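Local coordinates for protein yersinopine dehydrogenase (Yersinia pestis, PDB 6C4M) that catalyses the NADPH-dependent reductive condensation of pyruvate with an amine intermediate, the last step in making the metallophore yersinopine, at residues L303-L314 with L410-L420. Residues are numbered along the deposited sequence; the frame is centred on the assembly and turned at random.
Sequences LADDYKRLLNRL and LRTLLLLAGAL
The Tyr307 ring meets Leu410 and Leu413 obliquely: CD1 of Leu410 lies 3.9 Å from CE1 of Tyr307, and CD1 of Leu413 packs against the same ring carbon. One face of this ring carries CD1 of Leu303, 3.8 Å above the plane and displaced toward the rim, and that methyl also touches CD1 of Leu410. The phenol oxygen is hydrogen-bonded to the backbone carbonyl of Asn257, and Tyr258 packs edge-to-face with the ring. The second flat group, the guanidinium of Arg313, has CD2 of Leu420 over one face, while O of Leu420 sits at its edge, tilted somewhat out of its plane. NE of Arg313 donates to O of Leu420 at 3.1 Å, in the carbonyl plane but bent at the hydrogen (145°); NH2 adds a weak bond. A bend at chi2 (73°) in the Arg313 chain brings the group round to this carbonyl, just past residue 419. Between these two groups Leu310 spreads its methyls, CD1 against CA and CB of Ala417, CD2 3.9 Å from O of Leu413. CD2 of Leu314 meets CD1 of Leu420 at 3.6 Å. The backbones are nearest where CA of Leu310 and CA of Ala417 are 6.2 Å apart; the short helical segments cross at 54°. Apolar leucine packing thus joins the helices, with the buried Tyr307 hydroxyl satisfied by Asn257 and the Leu420 carbonyl gripped by Arg313.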
loop_
_atom_site.group_PDB
_atom_site.type_symbol
_atom_site.label_atom_id
_atom_site.label_comp_id
_atom_site.label_asym_id
_atom_site.label_seq_id
_atom_site.Cartn_x
_atom_site.Cartn_y
_atom_site.Cartn_z
ATOM N N LEU A 303 18.225 9.845 3.809
ATOM C CA LEU A 303 18.331 10.994 4.714
ATOM C C LEU A 303 18.607 10.563 6.160
ATOM O O LEU A 303 19.399 11.204 6.873
ATOM C CB LEU A 303 17.049 11.836 4.618
ATOM C CG LEU A 303 16.959 13.090 5.499
ATOM C CD1 LEU A 303 18.056 14.059 5.143
ATOM C CD2 LEU A 303 15.596 13.746 5.381
ATOM N N ALA A 304 17.975 9.480 6.615
ATOM C CA ALA A 304 18.327 8.918 7.917
ATOM C C ALA A 304 19.807 8.537 7.975
ATOM O O ALA A 304 20.473 8.776 8.988
ATOM C CB ALA A 304 17.436 7.700 8.215
ATOM N N ASP A 305 20.335 7.918 6.906
ATOM C CA ASP A 305 21.776 7.649 6.852
ATOM C C ASP A 305 22.574 8.941 7.003
ATOM O O ASP A 305 23.631 8.949 7.636
ATOM C CB ASP A 305 22.180 6.988 5.523
ATOM C CG ASP A 305 21.719 5.575 5.383
ATOM O OD1 ASP A 305 21.643 4.852 6.399
ATOM O OD2 ASP A 305 21.488 5.181 4.217
ATOM N N ASP A 306 22.118 10.023 6.362
ATOM C CA ASP A 306 22.837 11.294 6.412
ATOM C C ASP A 306 22.869 11.853 7.843
ATOM O O ASP A 306 23.908 12.333 8.322
ATOM C CB ASP A 306 22.182 12.305 5.468
ATOM C CG ASP A 306 22.407 11.994 3.978
ATOM O OD1 ASP A 306 23.116 11.020 3.637
ATOM O OD2 ASP A 306 21.874 12.760 3.143
ATOM N N TYR A 307 21.719 11.827 8.527
ATOM C CA TYR A 307 21.657 12.338 9.888
ATOM C C TYR A 307 22.527 11.505 10.820
ATOM O O TYR A 307 23.158 12.040 11.727
ATOM C CB TYR A 307 20.216 12.362 10.385
ATOM C CG TYR A 307 19.290 13.403 9.759
ATOM C CD1 TYR A 307 19.749 14.638 9.327
ATOM C CD2 TYR A 307 17.933 13.148 9.640
ATOM C CE1 TYR A 307 18.877 15.591 8.783
ATOM C CE2 TYR A 307 17.055 14.087 9.101
ATOM C CZ TYR A 307 17.521 15.298 8.666
ATOM O OH TYR A 307 16.614 16.209 8.105
ATOM N N LYS A 308 22.605 10.200 10.594
ATOM C CA LYS A 308 23.527 9.387 11.378
ATOM C C LYS A 308 24.960 9.873 11.205
ATOM O O LYS A 308 25.718 9.967 12.188
ATOM C CB LYS A 308 23.413 7.923 10.985
ATOM C CG LYS A 308 24.547 7.030 11.454
ATOM C CD LYS A 308 24.225 5.604 10.968
ATOM C CE LYS A 308 25.249 4.600 11.407
ATOM N NZ LYS A 308 26.597 4.989 10.957
ATOM N N ARG A 309 25.351 10.177 9.964
ATOM C CA ARG A 309 26.684 10.720 9.707
ATOM C C ARG A 309 26.904 12.016 10.467
ATOM O O ARG A 309 27.965 12.222 11.062
ATOM C CB ARG A 309 26.890 10.977 8.213
ATOM C CG ARG A 309 28.062 10.217 7.609
ATOM C CD ARG A 309 28.249 10.470 6.074
ATOM N NE ARG A 309 27.025 10.255 5.287
ATOM C CZ ARG A 309 26.513 9.063 4.996
ATOM N NH1 ARG A 309 27.112 7.962 5.427
ATOM N NH2 ARG A 309 25.391 8.968 4.279
ATOM N N LEU A 310 25.921 12.923 10.413
ATOM C CA LEU A 310 26.073 14.227 11.047
ATOM C C LEU A 310 26.086 14.103 12.560
ATOM O O LEU A 310 26.953 14.670 13.232
ATOM C CB LEU A 310 24.945 15.164 10.602
ATOM C CG LEU A 310 24.946 16.565 11.211
ATOM C CD1 LEU A 310 26.256 17.265 10.933
ATOM C CD2 LEU A 310 23.781 17.394 10.671
ATOM N N LEU A 311 25.100 13.397 13.114
ATOM C CA LEU A 311 25.045 13.177 14.554
ATOM C C LEU A 311 26.320 12.517 15.064
ATOM O O LEU A 311 26.927 12.981 16.040
ATOM C CB LEU A 311 23.830 12.331 14.887
ATOM C CG LEU A 311 22.480 13.021 14.717
ATOM C CD1 LEU A 311 21.348 12.020 14.842
ATOM C CD2 LEU A 311 22.331 14.096 15.762
ATOM N N ASN A 312 26.742 11.427 14.419
ATOM C CA ASN A 312 27.967 10.759 14.840
ATOM C C ASN A 312 29.139 11.728 14.880
ATOM O O ASN A 312 29.951 11.695 15.811
ATOM C CB ASN A 312 28.278 9.597 13.909
ATOM C CG ASN A 312 27.334 8.413 14.108
ATOM O OD1 ASN A 312 26.411 8.462 14.916
ATOM N ND2 ASN A 312 27.547 7.372 13.349
ATOM N N ARG A 313 29.247 12.592 13.868
ATOM C CA ARG A 313 30.296 13.606 13.856
ATOM C C ARG A 313 30.167 14.532 15.046
ATOM O O ARG A 313 31.170 14.980 15.611
ATOM C CB ARG A 313 30.217 14.401 12.549
ATOM C CG ARG A 313 31.246 15.495 12.415
ATOM C CD ARG A 313 32.622 14.933 12.148
ATOM N NE ARG A 313 33.506 16.011 11.737
ATOM C CZ ARG A 313 34.241 16.746 12.566
ATOM N NH1 ARG A 313 34.242 16.499 13.871
ATOM N NH2 ARG A 313 34.998 17.720 12.076
ATOM N N LEU A 314 28.938 14.857 15.423
ATOM C CA LEU A 314 28.691 15.700 16.578
ATOM C C LEU A 314 28.815 14.956 17.898
ATOM O O LEU A 314 28.621 15.579 18.943
ATOM C CB LEU A 314 27.302 16.328 16.469
ATOM C CG LEU A 314 27.229 17.288 15.273
ATOM C CD1 LEU A 314 25.803 17.548 14.901
ATOM C CD2 LEU A 314 27.965 18.596 15.581
ATOM N N LEU A 410 16.406 21.736 7.458
ATOM C CA LEU A 410 17.368 20.868 6.812
ATOM C C LEU A 410 18.511 21.671 6.221
ATOM O O LEU A 410 19.666 21.228 6.275
ATOM C CB LEU A 410 16.653 20.015 5.742
ATOM C CG LEU A 410 17.526 19.086 4.914
ATOM C CD1 LEU A 410 18.216 18.118 5.848
ATOM C CD2 LEU A 410 16.647 18.345 3.912
ATOM N N ARG A 411 18.235 22.858 5.669
ATOM C CA ARG A 411 19.332 23.672 5.153
ATOM C C ARG A 411 20.315 24.039 6.252
ATOM O O ARG A 411 21.536 23.991 6.049
ATOM C CB ARG A 411 18.808 24.942 4.491
ATOM C CG ARG A 411 19.939 25.880 3.996
ATOM C CD ARG A 411 19.405 27.016 3.139
ATOM N NE ARG A 411 18.566 26.483 2.061
ATOM C CZ ARG A 411 18.091 27.194 1.055
ATOM N NH1 ARG A 411 18.407 28.483 0.970
ATOM N NH2 ARG A 411 17.324 26.606 0.124
ATOM N N THR A 412 19.808 24.429 7.426
ATOM C CA THR A 412 20.712 24.748 8.528
ATOM C C THR A 412 21.642 23.572 8.806
ATOM O O THR A 412 22.861 23.747 8.918
ATOM C CB THR A 412 19.918 25.137 9.786
ATOM O OG1 THR A 412 19.218 26.381 9.560
ATOM C CG2 THR A 412 20.866 25.325 10.988
ATOM N N LEU A 413 21.087 22.352 8.875
ATOM C CA LEU A 413 21.911 21.176 9.157
ATOM C C LEU A 413 22.853 20.833 8.012
ATOM O O LEU A 413 23.987 20.396 8.256
ATOM C CB LEU A 413 21.014 19.997 9.491
ATOM C CG LEU A 413 20.193 20.175 10.758
ATOM C CD1 LEU A 413 19.075 19.149 10.913
ATOM C CD2 LEU A 413 21.115 20.068 11.915
ATOM N N LEU A 414 22.420 21.029 6.769
ATOM C CA LEU A 414 23.304 20.788 5.634
ATOM C C LEU A 414 24.482 21.743 5.653
ATOM O O LEU A 414 25.611 21.346 5.344
ATOM C CB LEU A 414 22.543 20.941 4.313
ATOM C CG LEU A 414 23.309 20.520 3.051
ATOM C CD1 LEU A 414 23.593 19.026 3.060
ATOM C CD2 LEU A 414 22.508 20.841 1.809
ATOM N N LEU A 415 24.237 23.010 5.988
ATOM C CA LEU A 415 25.340 23.962 6.092
ATOM C C LEU A 415 26.275 23.592 7.230
ATOM O O LEU A 415 27.502 23.656 7.078
ATOM C CB LEU A 415 24.814 25.387 6.278
ATOM C CG LEU A 415 24.088 25.896 5.025
ATOM C CD1 LEU A 415 23.329 27.183 5.298
ATOM C CD2 LEU A 415 25.104 26.120 3.924
ATOM N N LEU A 416 25.711 23.139 8.357
ATOM C CA LEU A 416 26.536 22.676 9.468
ATOM C C LEU A 416 27.396 21.499 9.050
ATOM O O LEU A 416 28.591 21.439 9.371
ATOM C CB LEU A 416 25.651 22.281 10.646
ATOM C CG LEU A 416 26.383 21.721 11.877
ATOM C CD1 LEU A 416 27.363 22.775 12.455
ATOM C CD2 LEU A 416 25.382 21.253 12.932
ATOM N N ALA A 417 26.795 20.537 8.334
ATOM C CA ALA A 417 27.546 19.358 7.932
ATOM C C ALA A 417 28.709 19.742 7.035
ATOM O O ALA A 417 29.834 19.261 7.214
ATOM C CB ALA A 417 26.618 18.360 7.223
ATOM N N GLY A 418 28.470 20.625 6.075
ATOM C CA GLY A 418 29.562 21.070 5.222
ATOM C C GLY A 418 30.685 21.722 6.014
ATOM O O GLY A 418 31.866 21.498 5.737
ATOM N N ALA A 419 30.338 22.515 7.035
ATOM C CA ALA A 419 31.381 23.108 7.864
ATOM C C ALA A 419 32.182 22.044 8.600
ATOM O O ALA A 419 33.359 22.256 8.906
ATOM C CB ALA A 419 30.775 24.090 8.864
ATOM N N LEU A 420 31.562 20.906 8.914
ATOM C CA LEU A 420 32.238 19.837 9.633
ATOM C C LEU A 420 32.810 18.763 8.721
ATOM O O LEU A 420 33.300 17.749 9.221
ATOM C CB LEU A 420 31.277 19.207 10.633
ATOM C CG LEU A 420 30.776 20.177 11.704
ATOM C CD1 LEU A 420 29.718 19.542 12.606
ATOM C CD2 LEU A 420 31.926 20.635 12.516
#